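Local coordinates for putative lipoprotein (Bacteroides ovatus, PDB 3OQQ) that is of unknown function but, as a putative lipoprotein that is probably extracellular, binds several calcium ions through acidic and amide side chains and backbone oxygen, at residues V128-D133 against V390-A395; N148-E153 against I188-L193; L180-V185 against D283-T288; E403-F408 against E429-Y434. All coordinates share one frame; numbering follows the deposited sequence.

Contact 1: residues V128-D133 against V390-A395. With CA (calcium ion), chain C.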
loop_
_atom_site.group_PDB
_atom_site.type_symbol
_atom_site.label_atom_id
_atom_site.label_comp_id
_atom_site.label_asym_id
_atom_site.label_seq_id
_atom_site.Cartn_x
_atom_site.Cartn_y
_atom_site.Cartn_z
ATOM N N VAL A 128 2.878 1.293 -5.099
ATOM C CA VAL A 128 3.014 2.744 -5.184
ATOM C C VAL A 128 1.673 3.288 -5.617
ATOM O O VAL A 128 1.047 2.748 -6.530
ATOM C CB VAL A 128 4.200 3.270 -6.063
ATOM C CG1 VAL A 128 4.006 2.961 -7.556
ATOM C CG2 VAL A 128 4.423 4.773 -5.821
ATOM N N VAL A 129 1.218 4.325 -4.928
ATOM C CA VAL A 129 -0.059 4.945 -5.229
ATOM C C VAL A 129 0.229 6.241 -5.941
ATOM O O VAL A 129 1.060 7.037 -5.489
ATOM C CB VAL A 129 -0.940 5.142 -3.978
ATOM C CG1 VAL A 129 -2.228 5.861 -4.340
ATOM C CG2 VAL A 129 -1.255 3.807 -3.321
HETATM N N MSE A 130 -0.458 6.448 -7.065
HETATM C CA MSE A 130 -0.293 7.652 -7.869
HETATM C C MSE A 130 -1.612 8.302 -8.077
HETATM O O MSE A 130 -2.488 7.700 -8.673
HETATM C CB MSE A 130 0.378 7.322 -9.209
HETATM C CG MSE A 130 1.784 6.822 -9.027
HETATM SE SE MSE A 130 2.702 6.771 -10.723
HETATM C CE MSE A 130 4.244 5.798 -10.114
ATOM N N PHE A 131 -1.737 9.561 -7.633
ATOM C CA PHE A 131 -2.992 10.297 -7.734
ATOM C C PHE A 131 -2.902 11.531 -8.574
ATOM O O PHE A 131 -1.861 12.178 -8.619
ATOM C CB PHE A 131 -3.447 10.739 -6.333
ATOM C CG PHE A 131 -4.387 9.790 -5.676
ATOM C CD1 PHE A 131 -5.731 9.738 -6.055
ATOM C CD2 PHE A 131 -3.955 8.961 -4.647
ATOM C CE1 PHE A 131 -6.613 8.865 -5.421
ATOM C CE2 PHE A 131 -4.839 8.060 -4.039
ATOM C CZ PHE A 131 -6.157 8.027 -4.423
ATOM N N GLU A 132 -4.045 11.882 -9.187
ATOM C CA GLU A 132 -4.367 13.131 -9.874
ATOM C C GLU A 132 -5.150 13.958 -8.848
ATOM O O GLU A 132 -5.944 13.393 -8.101
ATOM C CB GLU A 132 -5.160 12.881 -11.171
ATOM C CG GLU A 132 -4.271 12.835 -12.414
ATOM C CD GLU A 132 -3.451 14.097 -12.617
ATOM O OE1 GLU A 132 -4.071 15.165 -12.814
ATOM O OE2 GLU A 132 -2.201 14.033 -12.556
ATOM N N ASP A 133 -4.919 15.263 -8.779
ATOM C CA ASP A 133 -5.541 16.114 -7.767
ATOM C C ASP A 133 -6.720 16.950 -8.256
ATOM O O ASP A 133 -7.227 17.771 -7.497
ATOM C CB ASP A 133 -4.475 17.069 -7.184
ATOM C CG ASP A 133 -3.759 17.972 -8.187
ATOM O OD1 ASP A 133 -4.313 18.209 -9.294
ATOM O OD2 ASP A 133 -2.620 18.387 -7.898
ATOM N N VAL A 390 5.490 -1.534 -6.478
ATOM C CA VAL A 390 6.225 -0.537 -5.676
ATOM C C VAL A 390 7.386 0.133 -6.446
ATOM O O VAL A 390 7.581 1.341 -6.297
ATOM C CB VAL A 390 6.668 -1.076 -4.289
ATOM C CG1 VAL A 390 7.682 -2.218 -4.414
ATOM C CG2 VAL A 390 7.175 0.057 -3.387
ATOM N N GLY A 391 8.065 -0.610 -7.303
ATOM C CA GLY A 391 9.165 -0.044 -8.087
ATOM C C GLY A 391 8.770 0.892 -9.218
ATOM O O GLY A 391 9.653 1.480 -9.839
ATOM N N THR A 392 7.457 1.044 -9.517
ATOM C CA THR A 392 7.030 1.868 -10.662
ATOM C C THR A 392 7.376 3.329 -10.439
ATOM O O THR A 392 7.022 3.920 -9.401
ATOM C CB THR A 392 5.557 1.683 -10.986
ATOM O OG1 THR A 392 5.279 0.288 -11.041
ATOM C CG2 THR A 392 5.153 2.363 -12.312
ATOM N N ARG A 393 8.089 3.899 -11.430
ATOM C CA ARG A 393 8.546 5.301 -11.418
ATOM C C ARG A 393 7.437 6.258 -11.820
ATOM O O ARG A 393 6.649 5.936 -12.713
ATOM C CB ARG A 393 9.727 5.471 -12.392
ATOM C CG ARG A 393 10.968 4.731 -11.911
ATOM C CD ARG A 393 11.648 4.131 -13.087
ATOM N NE ARG A 393 12.811 3.320 -12.731
ATOM C CZ ARG A 393 12.765 2.030 -12.426
ATOM N NH1 ARG A 393 11.603 1.403 -12.347
ATOM N NH2 ARG A 393 13.881 1.360 -12.194
ATOM N N HIS A 394 7.407 7.450 -11.223
ATOM C CA HIS A 394 6.404 8.446 -11.600
ATOM C C HIS A 394 6.950 9.339 -12.730
ATOM O O HIS A 394 8.165 9.411 -12.966
ATOM C CB HIS A 394 5.937 9.279 -10.385
ATOM C CG HIS A 394 7.036 10.075 -9.749
ATOM N ND1 HIS A 394 7.963 9.479 -8.923
ATOM C CD2 HIS A 394 7.347 11.390 -9.885
ATOM C CE1 HIS A 394 8.797 10.445 -8.550
ATOM N NE2 HIS A 394 8.447 11.618 -9.078
ATOM N N ALA A 395 6.040 10.030 -13.413
ATOM C CA ALA A 395 6.350 10.929 -14.518
ATOM C C ALA A 395 6.861 12.273 -14.059
ATOM O O ALA A 395 6.468 12.772 -12.993
ATOM C CB ALA A 395 5.096 11.160 -15.351
HETATM CA CA CA C . -1.828 16.197 -12.612
HETATM O O HOH W 1 -3.371 17.975 -12.245
HETATM O O HOH W 2 -0.626 18.223 -12.479
HETATM O O HOH W 3 -2.002 16.417 -15.013
#
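Val128 and Met130, two residues apart on strand 122-131 and both turned toward residues 390-395, meet a loop that passes across this face of the strand. The backbones diverge along the contact, the CA atoms being 4.6 Å apart at Val128 and Val390 but 7.7 Å at Met130 and His394.

The meeting itself is van der Waals in kind. Met130, a selenomethionine, keeps its chain extended beyond CG, which spans the wider gap and lands CE 3.4 Å from Thr392 O, 3.5 Å from Arg393 O and 3.9 Å from His394 CB. Val128 CG1 lies 4.0 Å from Thr392 CB, the two side chains crossing at about a right angle.

No hydrogen bond joins the segments; the polar groups are satisfied by partners beyond them. Thr392 OG1 pairs with Pro389 O, and the His394 imidazole is held between Arg183 NH1 and Gln286 O.

Just past the end of the strand, Glu132 holds a calcium ion with both oxygens, OE1 at 2.5 Å and OE2 at 2.2 Å; Asp146, Asp149 and three waters also bind this ion, and water 1 donates to Asp133 OD1.

The selenomethionine methyl lies against the carbonyl oxygens of Thr392 and Arg393, which accept from Arg183 and from Tyr405 OH, so the segments meet through side-chain carbons while the polar groups of residues 392-394 are bonded to other parts of the chain.

Contact 2: residues N148-E153 against I188-L193. With CA (calcium ion), chain B; CA (calcium ion), chain C.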
loop_
_atom_site.group_PDB
_atom_site.type_symbol
_atom_site.label_atom_id
_atom_site.label_comp_id
_atom_site.label_asym_id
_atom_site.label_seq_id
_atom_site.Cartn_x
_atom_site.Cartn_y
_atom_site.Cartn_z
ATOM N N ASN A 148 1.203 12.379 -11.049
ATOM C CA ASN A 148 2.283 12.465 -10.054
ATOM C C ASN A 148 1.934 13.489 -8.973
ATOM O O ASN A 148 2.803 13.879 -8.200
ATOM C CB ASN A 148 3.618 12.804 -10.724
ATOM C CG ASN A 148 3.592 14.196 -11.298
ATOM O OD1 ASN A 148 2.633 14.933 -11.083
ATOM N ND2 ASN A 148 4.637 14.599 -11.992
ATOM N N ASP A 149 0.669 13.960 -8.952
ATOM C CA ASP A 149 0.201 15.006 -8.018
ATOM C C ASP A 149 0.445 14.625 -6.576
ATOM O O ASP A 149 0.821 15.491 -5.777
ATOM C CB ASP A 149 -1.253 15.363 -8.292
ATOM C CG ASP A 149 -1.407 15.822 -9.745
ATOM O OD1 ASP A 149 -0.356 16.047 -10.423
ATOM O OD2 ASP A 149 -2.553 15.924 -10.212
ATOM N N VAL A 150 0.283 13.326 -6.256
ATOM C CA VAL A 150 0.660 12.716 -4.987
ATOM C C VAL A 150 1.187 11.330 -5.340
ATOM O O VAL A 150 0.508 10.539 -6.004
ATOM C CB VAL A 150 -0.384 12.662 -3.831
ATOM C CG1 VAL A 150 0.274 12.133 -2.548
ATOM C CG2 VAL A 150 -1.014 14.030 -3.560
ATOM N N VAL A 151 2.436 11.074 -4.985
ATOM C CA VAL A 151 3.030 9.764 -5.287
ATOM C C VAL A 151 3.524 9.248 -3.966
ATOM O O VAL A 151 4.325 9.915 -3.305
ATOM C CB VAL A 151 4.126 9.790 -6.381
ATOM C CG1 VAL A 151 4.665 8.395 -6.682
ATOM C CG2 VAL A 151 3.633 10.459 -7.659
ATOM N N PHE A 152 2.979 8.120 -3.527
ATOM C CA PHE A 152 3.451 7.542 -2.280
ATOM C C PHE A 152 3.539 6.066 -2.347
ATOM O O PHE A 152 2.677 5.426 -2.921
ATOM C CB PHE A 152 2.597 7.957 -1.081
ATOM C CG PHE A 152 1.148 7.537 -1.051
ATOM C CD1 PHE A 152 0.158 8.351 -1.603
ATOM C CD2 PHE A 152 0.752 6.402 -0.348
ATOM C CE1 PHE A 152 -1.185 8.019 -1.488
ATOM C CE2 PHE A 152 -0.597 6.060 -0.252
ATOM C CZ PHE A 152 -1.556 6.889 -0.804
ATOM N N GLU A 153 4.562 5.521 -1.720
ATOM C CA GLU A 153 4.748 4.075 -1.597
ATOM C C GLU A 153 4.113 3.585 -0.340
ATOM O O GLU A 153 4.115 4.276 0.679
ATOM C CB GLU A 153 6.239 3.701 -1.566
ATOM C CG GLU A 153 7.067 4.385 -2.633
ATOM C CD GLU A 153 8.511 3.936 -2.735
ATOM O OE1 GLU A 153 9.034 3.379 -1.742
ATOM O OE2 GLU A 153 9.111 4.131 -3.820
ATOM N N ILE A 188 0.248 21.789 -6.627
ATOM C CA ILE A 188 0.330 22.982 -5.782
ATOM C C ILE A 188 -0.593 22.834 -4.574
ATOM O O ILE A 188 -0.221 23.244 -3.468
ATOM C CB ILE A 188 -0.028 24.249 -6.638
ATOM C CG1 ILE A 188 1.063 24.528 -7.687
ATOM C CG2 ILE A 188 -0.273 25.494 -5.789
ATOM C CD1 ILE A 188 0.522 25.056 -9.022
ATOM N N TYR A 189 -1.789 22.276 -4.787
ATOM C CA TYR A 189 -2.819 22.161 -3.771
ATOM C C TYR A 189 -2.926 20.844 -2.968
ATOM O O TYR A 189 -3.651 20.904 -1.981
ATOM C CB TYR A 189 -4.170 22.484 -4.432
ATOM C CG TYR A 189 -4.156 23.863 -5.049
ATOM C CD1 TYR A 189 -4.132 25.002 -4.249
ATOM C CD2 TYR A 189 -4.024 24.033 -6.430
ATOM C CE1 TYR A 189 -4.046 26.275 -4.804
ATOM C CE2 TYR A 189 -3.941 25.308 -6.999
ATOM C CZ TYR A 189 -3.998 26.427 -6.180
ATOM O OH TYR A 189 -3.958 27.697 -6.704
ATOM N N PRO A 190 -2.276 19.682 -3.269
ATOM C CA PRO A 190 -2.432 18.508 -2.370
ATOM C C PRO A 190 -1.921 18.807 -0.956
ATOM O O PRO A 190 -0.910 19.471 -0.795
ATOM C CB PRO A 190 -1.587 17.420 -3.042
ATOM C CG PRO A 190 -1.456 17.850 -4.468
ATOM C CD PRO A 190 -1.409 19.357 -4.419
ATOM N N THR A 191 -2.644 18.351 0.064
ATOM C CA THR A 191 -2.284 18.629 1.450
ATOM C C THR A 191 -2.170 17.353 2.278
ATOM O O THR A 191 -1.419 17.333 3.245
ATOM C CB THR A 191 -3.332 19.564 2.084
ATOM O OG1 THR A 191 -4.625 18.992 1.901
ATOM C CG2 THR A 191 -3.309 20.985 1.488
ATOM N N VAL A 192 -2.981 16.331 1.958
ATOM C CA VAL A 192 -3.058 15.096 2.742
ATOM C C VAL A 192 -3.053 13.868 1.838
ATOM O O VAL A 192 -3.544 13.927 0.716
ATOM C CB VAL A 192 -4.352 15.074 3.644
ATOM C CG1 VAL A 192 -4.394 13.833 4.547
ATOM C CG2 VAL A 192 -4.508 16.344 4.489
ATOM N N LEU A 193 -2.491 12.755 2.348
ATOM C CA LEU A 193 -2.587 11.411 1.795
ATOM C C LEU A 193 -3.103 10.536 2.929
ATOM O O LEU A 193 -2.927 10.871 4.101
ATOM C CB LEU A 193 -1.308 10.865 1.162
ATOM C CG LEU A 193 -0.085 10.566 2.025
ATOM C CD1 LEU A 193 -0.131 9.172 2.591
ATOM C CD2 LEU A 193 1.158 10.667 1.190
HETATM CA CA CA B . 1.599 17.027 -11.601
HETATM CA CA CA C . -1.828 16.197 -12.612
HETATM O O HOH W 2 -0.626 18.223 -12.479
HETATM O O HOH W 1 -3.371 17.975 -12.245
HETATM O O HOH W 3 -2.002 16.417 -15.013
#
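Leu193, the residue most covered here, rests on Phe152: its CD1 stands 4.0 Å from the centroid of the Phe152 ring and 5° off the ring normal, a CH-pi contact over one face. The other methyl, CD2, sits 3.8 Å from Phe152 CD1 and 4.1 Å from Val150 CG1, bridging the two residues.

Val150 and Pro190 lie alongside each other, pointing opposite ways, and Val150 CG2 presses to 3.5 Å from Pro190 CB, tighter than usual. Pro190 CG also lies 3.5 Å from Asp149 O.

The strand axes are 9.0 Å apart and 24° from parallel, with no hydrogen bond between them: two sheets packed face to face, as in a beta sandwich. Asp149 and Val150 form a classic beta bulge facing Phe131. Beside this core, Asp149 OD1 bridges two calcium ions, at 2.5 and 2.6 Å, while OD2 binds the second of these ions and also accepts from Asp133 N.

Aliphatic and aromatic groups against a rigid proline ring imply a buried apolar core directly beside a two-calcium site.

Contact 3: residues L180-V185 against D283-T288; sequences LDVRAV and DMFQVT
Val185 and Phe285 exchange both backbone hydrogen bonds of a single antiparallel bridge, a hydrogen-bonded pair that fastens the end of strand 173-184 to the loop between strands 266-272 and 298-307. Val185 N donates to Phe285 O at 2.9 Å with an N-H...O angle of 159°. The return bond, Phe285 N to Val185 O, is longer at 3.1 Å, with an angle of 156°. The loop is braced within itself by Thr288 OG1, which donates to Asp283 O at 2.7 Å.

Just before the bridge, Arg183 and Ala184 form a classic beta bulge facing Val151. Arg183, whose CB points away from the loop, forms a salt bridge with Glu153 and donates to Thr392 O, and its carbonyl oxygen accepts from Tyr434 OH.

Packing closes round the bridge. Ala184 CB is pressed to 3.3 Å from Phe285 O and meets Val287 CG1 at 3.8 Å. Val185 CB and Phe285 CB face each other at 4.1 Å across the paired backbones. The Phe285 ring runs back along the strand toward Val182 because chi1 is -174°, which sets CG opposite the backbone N, and Val185 N lies near its plane at the edge. Gln286, whose OE1 accepts from Arg293 N, bends at chi2; its CG lies 3.4 Å from Arg183 O and 3.6 Å above the centre of the Phe285 ring.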
loop_
_atom_site.group_PDB
_atom_site.type_symbol
_atom_site.label_atom_id
_atom_site.label_comp_id
_atom_site.label_asym_id
_atom_site.label_seq_id
_atom_site.Cartn_x
_atom_site.Cartn_y
_atom_site.Cartn_z
ATOM N N LEU A 180 3.664 4.409 5.005
ATOM C CA LEU A 180 3.264 5.308 3.920
ATOM C C LEU A 180 4.421 6.258 3.717
ATOM O O LEU A 180 4.783 6.997 4.658
ATOM C CB LEU A 180 1.968 6.075 4.257
ATOM C CG LEU A 180 0.691 5.276 4.540
ATOM C CD1 LEU A 180 -0.384 6.181 5.082
ATOM C CD2 LEU A 180 0.197 4.543 3.294
ATOM N N ASP A 181 5.074 6.169 2.545
ATOM C CA ASP A 181 6.269 6.970 2.239
ATOM C C ASP A 181 6.012 7.919 1.107
ATOM O O ASP A 181 5.710 7.456 0.011
ATOM C CB ASP A 181 7.462 6.048 1.880
ATOM C CG ASP A 181 7.836 5.092 2.986
ATOM O OD1 ASP A 181 7.531 5.401 4.178
ATOM O OD2 ASP A 181 8.385 4.020 2.675
ATOM N N VAL A 182 6.170 9.237 1.351
ATOM C CA VAL A 182 5.955 10.270 0.328
ATOM C C VAL A 182 7.115 10.277 -0.664
ATOM O O VAL A 182 8.233 10.667 -0.325
ATOM C CB VAL A 182 5.733 11.691 0.905
ATOM C CG1 VAL A 182 5.350 12.670 -0.212
ATOM C CG2 VAL A 182 4.681 11.687 1.998
ATOM N N ARG A 183 6.824 9.939 -1.911
ATOM C CA ARG A 183 7.841 9.944 -2.935
ATOM C C ARG A 183 7.834 11.288 -3.676
ATOM O O ARG A 183 8.898 11.820 -3.958
ATOM C CB ARG A 183 7.641 8.716 -3.854
ATOM C CG ARG A 183 7.851 8.939 -5.307
ATOM C CD ARG A 183 8.781 7.942 -5.932
ATOM N NE ARG A 183 8.419 6.520 -5.849
ATOM C CZ ARG A 183 7.861 5.820 -6.837
ATOM N NH1 ARG A 183 7.494 6.427 -7.972
ATOM N NH2 ARG A 183 7.676 4.507 -6.706
ATOM N N ALA A 184 6.661 11.846 -3.983
ATOM C CA ALA A 184 6.580 13.119 -4.707
ATOM C C ALA A 184 5.227 13.779 -4.512
ATOM O O ALA A 184 4.234 13.081 -4.280
ATOM C CB ALA A 184 6.815 12.887 -6.211
ATOM N N VAL A 185 5.181 15.117 -4.734
ATOM C CA VAL A 185 3.955 15.911 -4.714
ATOM C C VAL A 185 4.011 16.833 -5.946
ATOM O O VAL A 185 4.595 17.908 -5.893
ATOM C CB VAL A 185 3.686 16.667 -3.382
ATOM C CG1 VAL A 185 2.326 17.361 -3.409
ATOM C CG2 VAL A 185 3.773 15.729 -2.178
ATOM N N ASP A 283 8.408 24.531 -9.031
ATOM C CA ASP A 283 9.119 23.258 -9.027
ATOM C C ASP A 283 8.314 22.156 -8.435
ATOM O O ASP A 283 8.440 21.010 -8.873
ATOM C CB ASP A 283 10.417 23.395 -8.219
ATOM C CG ASP A 283 11.345 24.435 -8.776
ATOM O OD1 ASP A 283 11.162 24.818 -9.941
ATOM O OD2 ASP A 283 12.265 24.856 -8.047
HETATM N N MSE A 284 7.587 22.457 -7.346
HETATM C CA MSE A 284 6.851 21.445 -6.585
HETATM C C MSE A 284 7.855 20.419 -5.997
HETATM O O MSE A 284 9.012 20.792 -5.772
HETATM C CB MSE A 284 5.715 20.820 -7.424
HETATM C CG MSE A 284 4.576 21.845 -7.707
HETATM SE SE MSE A 284 3.428 21.298 -9.163
HETATM C CE MSE A 284 4.371 22.109 -10.533
ATOM N N PHE A 285 7.440 19.160 -5.729
ATOM C CA PHE A 285 8.283 18.227 -4.990
ATOM C C PHE A 285 8.602 16.908 -5.707
ATOM O O PHE A 285 7.733 16.040 -5.828
ATOM C CB PHE A 285 7.613 17.922 -3.614
ATOM C CG PHE A 285 8.459 17.079 -2.672
ATOM C CD1 PHE A 285 9.668 17.560 -2.175
ATOM C CD2 PHE A 285 8.032 15.822 -2.267
ATOM C CE1 PHE A 285 10.443 16.788 -1.328
ATOM C CE2 PHE A 285 8.802 15.056 -1.392
ATOM C CZ PHE A 285 10.006 15.541 -0.932
ATOM N N GLN A 286 9.917 16.714 -6.038
ATOM C CA GLN A 286 10.475 15.514 -6.686
ATOM C C GLN A 286 9.799 15.228 -8.041
ATOM O O GLN A 286 9.608 14.062 -8.369
ATOM C CB GLN A 286 10.372 14.282 -5.748
ATOM C CG GLN A 286 11.019 14.460 -4.335
ATOM C CD GLN A 286 12.514 14.780 -4.393
ATOM O OE1 GLN A 286 12.940 15.809 -4.903
ATOM N NE2 GLN A 286 13.348 13.933 -3.833
ATOM N N VAL A 287 9.425 16.277 -8.820
ATOM C CA VAL A 287 8.737 16.096 -10.127
ATOM C C VAL A 287 9.363 16.937 -11.289
ATOM O O VAL A 287 9.041 16.725 -12.472
ATOM C CB VAL A 287 7.193 16.373 -10.029
ATOM C CG1 VAL A 287 6.512 15.407 -9.072
ATOM C CG2 VAL A 287 6.861 17.836 -9.671
ATOM N N THR A 288 10.181 17.930 -10.968
ATOM C CA THR A 288 10.682 18.812 -12.026
ATOM C C THR A 288 12.146 18.500 -12.315
ATOM O O THR A 288 12.984 18.542 -11.406
ATOM C CB THR A 288 10.447 20.314 -11.662
ATOM O OG1 THR A 288 9.048 20.567 -11.416
ATOM C CG2 THR A 288 10.942 21.263 -12.741
#

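Contact 4: residues E403-F408 against E429-Y434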
loop_
_atom_site.group_PDB
_atom_site.type_symbol
_atom_site.label_atom_id
_atom_site.label_comp_id
_atom_site.label_asym_id
_atom_site.label_seq_id
_atom_site.Cartn_x
_atom_site.Cartn_y
_atom_site.Cartn_z
ATOM N N GLU A 403 2.631 8.722 -22.139
ATOM C CA GLU A 403 3.937 8.948 -22.800
ATOM C C GLU A 403 5.067 8.375 -21.948
ATOM O O GLU A 403 6.013 7.825 -22.495
ATOM C CB GLU A 403 4.176 10.436 -23.110
ATOM C CG GLU A 403 3.280 10.939 -24.227
ATOM C CD GLU A 403 3.544 12.338 -24.738
ATOM O OE1 GLU A 403 4.680 12.837 -24.574
ATOM O OE2 GLU A 403 2.609 12.935 -25.317
ATOM N N ALA A 404 4.963 8.480 -20.607
ATOM C CA ALA A 404 5.916 7.859 -19.679
ATOM C C ALA A 404 5.801 6.332 -19.766
ATOM O O ALA A 404 6.813 5.634 -19.643
ATOM C CB ALA A 404 5.635 8.321 -18.251
ATOM N N TYR A 405 4.547 5.817 -19.973
ATOM C CA TYR A 405 4.243 4.390 -20.081
ATOM C C TYR A 405 3.529 4.105 -21.427
ATOM O O TYR A 405 2.293 4.137 -21.467
ATOM C CB TYR A 405 3.411 3.914 -18.843
ATOM C CG TYR A 405 4.268 3.907 -17.598
ATOM C CD1 TYR A 405 5.075 2.813 -17.293
ATOM C CD2 TYR A 405 4.382 5.047 -16.803
ATOM C CE1 TYR A 405 5.949 2.840 -16.206
ATOM C CE2 TYR A 405 5.272 5.098 -15.733
ATOM C CZ TYR A 405 6.055 3.989 -15.439
ATOM O OH TYR A 405 6.963 4.039 -14.416
ATOM N N PRO A 406 4.284 3.793 -22.531
ATOM C CA PRO A 406 3.629 3.602 -23.851
ATOM C C PRO A 406 2.681 2.402 -23.971
ATOM O O PRO A 406 1.917 2.350 -24.927
ATOM C CB PRO A 406 4.813 3.439 -24.824
ATOM C CG PRO A 406 5.984 4.056 -24.114
ATOM C CD PRO A 406 5.758 3.765 -22.658
ATOM N N ASP A 407 2.748 1.423 -23.059
ATOM C CA ASP A 407 1.832 0.276 -23.108
ATOM C C ASP A 407 0.620 0.438 -22.166
ATOM O O ASP A 407 -0.229 -0.462 -22.109
ATOM C CB ASP A 407 2.585 -1.002 -22.783
ATOM C CG ASP A 407 3.587 -1.349 -23.865
ATOM O OD1 ASP A 407 3.365 -0.950 -25.027
ATOM O OD2 ASP A 407 4.575 -2.020 -23.550
ATOM N N PHE A 408 0.541 1.573 -21.426
ATOM C CA PHE A 408 -0.547 1.839 -20.470
ATOM C C PHE A 408 -1.930 1.783 -21.137
ATOM O O PHE A 408 -2.781 1.035 -20.654
ATOM C CB PHE A 408 -0.369 3.197 -19.758
ATOM C CG PHE A 408 -1.411 3.532 -18.701
ATOM C CD1 PHE A 408 -1.502 2.792 -17.525
ATOM C CD2 PHE A 408 -2.286 4.599 -18.875
ATOM C CE1 PHE A 408 -2.451 3.111 -16.548
ATOM C CE2 PHE A 408 -3.214 4.929 -17.886
ATOM C CZ PHE A 408 -3.282 4.193 -16.724
ATOM N N GLU A 429 13.614 9.147 -19.961
ATOM C CA GLU A 429 13.570 10.617 -20.023
ATOM C C GLU A 429 12.212 11.218 -19.557
ATOM O O GLU A 429 12.136 12.435 -19.358
ATOM C CB GLU A 429 13.954 11.119 -21.445
ATOM C CG GLU A 429 12.862 11.126 -22.497
ATOM C CD GLU A 429 12.468 12.483 -23.074
ATOM O OE1 GLU A 429 12.654 13.530 -22.403
ATOM O OE2 GLU A 429 11.902 12.483 -24.191
ATOM N N LYS A 430 11.161 10.376 -19.377
ATOM C CA LYS A 430 9.830 10.834 -18.975
ATOM C C LYS A 430 9.491 10.459 -17.542
ATOM O O LYS A 430 8.415 10.821 -17.058
ATOM C CB LYS A 430 8.776 10.278 -19.941
ATOM C CG LYS A 430 8.998 10.857 -21.332
ATOM C CD LYS A 430 7.871 10.731 -22.281
ATOM C CE LYS A 430 8.306 11.191 -23.669
ATOM N NZ LYS A 430 8.442 12.674 -23.757
ATOM N N THR A 431 10.406 9.733 -16.852
ATOM C CA THR A 431 10.126 9.287 -15.502
ATOM C C THR A 431 11.256 9.600 -14.561
ATOM O O THR A 431 12.373 9.852 -14.995
ATOM C CB THR A 431 9.791 7.787 -15.466
ATOM O OG1 THR A 431 10.856 7.031 -16.081
ATOM C CG2 THR A 431 8.438 7.480 -16.081
ATOM N N ILE A 432 10.951 9.563 -13.261
ATOM C CA ILE A 432 11.883 9.867 -12.170
ATOM C C ILE A 432 12.113 8.678 -11.266
ATOM O O ILE A 432 11.180 7.968 -10.896
ATOM C CB ILE A 432 11.307 11.036 -11.318
ATOM C CG1 ILE A 432 11.087 12.279 -12.177
ATOM C CG2 ILE A 432 12.129 11.342 -10.026
ATOM C CD1 ILE A 432 10.219 13.333 -11.539
ATOM N N ARG A 433 13.364 8.551 -10.848
ATOM C CA ARG A 433 13.908 7.703 -9.794
ATOM C C ARG A 433 15.006 8.521 -9.108
ATOM O O ARG A 433 15.941 8.941 -9.785
ATOM C CB ARG A 433 14.433 6.367 -10.330
ATOM C CG ARG A 433 14.968 5.449 -9.230
ATOM C CD ARG A 433 14.211 4.145 -9.157
ATOM N NE ARG A 433 14.959 3.131 -8.420
ATOM N N TYR A 434 14.858 8.826 -7.808
ATOM C CA TYR A 434 15.898 9.554 -7.064
ATOM C C TYR A 434 16.429 8.728 -5.889
ATOM O O TYR A 434 17.320 9.199 -5.167
ATOM C CB TYR A 434 15.388 10.927 -6.567
ATOM C CG TYR A 434 14.231 10.894 -5.580
ATOM C CD1 TYR A 434 14.460 10.852 -4.205
ATOM C CD2 TYR A 434 12.909 11.009 -6.016
ATOM C CE1 TYR A 434 13.404 10.865 -3.288
ATOM C CE2 TYR A 434 11.838 11.030 -5.104
ATOM C CZ TYR A 434 12.100 10.995 -3.737
ATOM O OH TYR A 434 11.087 11.058 -2.813
#
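Ala404 and Lys430 bring their CA atoms to 5.0 Å where helix 401-404 ends, just before a type I turn runs from Tyr405 to Phe408, closed by Phe408 N bonding to Tyr405 O at 3.1 Å.

Lys430 has the most surface buried. Its aliphatic chain lies against the helix end, CB 3.8 Å from Ala404 CA and CD 3.5 Å from Glu403 O, with the Glu403 side chain crossing it at a slant. A bend at the last torsion (chi4 -74°) carries NZ between two carboxylates: Glu403 OE1, at 3.9 Å a long salt bridge, and Glu429 OE2, at 3.5 Å a salt bridge whose hydrogen bond is weak. The network is therefore loose, and since Glu403 and Glu429 are exposed, solvent probably screens it.

Residues 431-432 form a short, weakly bonded antiparallel ladder with 394-395, and this contact sets the end of helix 401-404 against that ladder. Ala404 is additionally tied to Val427 through the backbone.

The apolar part centres on one methyl. Thr431 CG2 touches Ala404 CB at 3.6 Å and Tyr405 CE2 at 4.0 Å, reaching the ring obliquely. Having CG2 anti to its carbonyl carbon, Thr431 is left with OG1 on another side of CB, where it bonds to Val427 O. Tyr405 begins by pointing away, yet its ring returns to this methyl; Trp422 packs edge-to-face with that ring, and Tyr405 OH is hydrogen-bonded to Arg393 O.

Contacts 2 and 3 are the closest neighbours, centres about 7 Å apart, joined through adjacent strands 150-161 and 173-184 by a probable hydrogen bond of 2.8 Å between Val151 N and Ala184 O. Contact 1 lies about 10 Å, centre to centre, from each of the others. It meets contact 2 at the strand pair 122-131 and 150-161, and at a calcium ion and three waters belonging to both. Probable hydrogen bonds tie it to contact 3 (His394 NE2 to Gln286 O, 2.8 Å) and contact 4 (His394 O to Ile432 N, 2.8 Å), and contact 3 to contact 4 (Arg183 O to Tyr434 OH, 2.6 Å). Contacts 2 and 4 do not touch, their nearest atoms being about 6 Å apart.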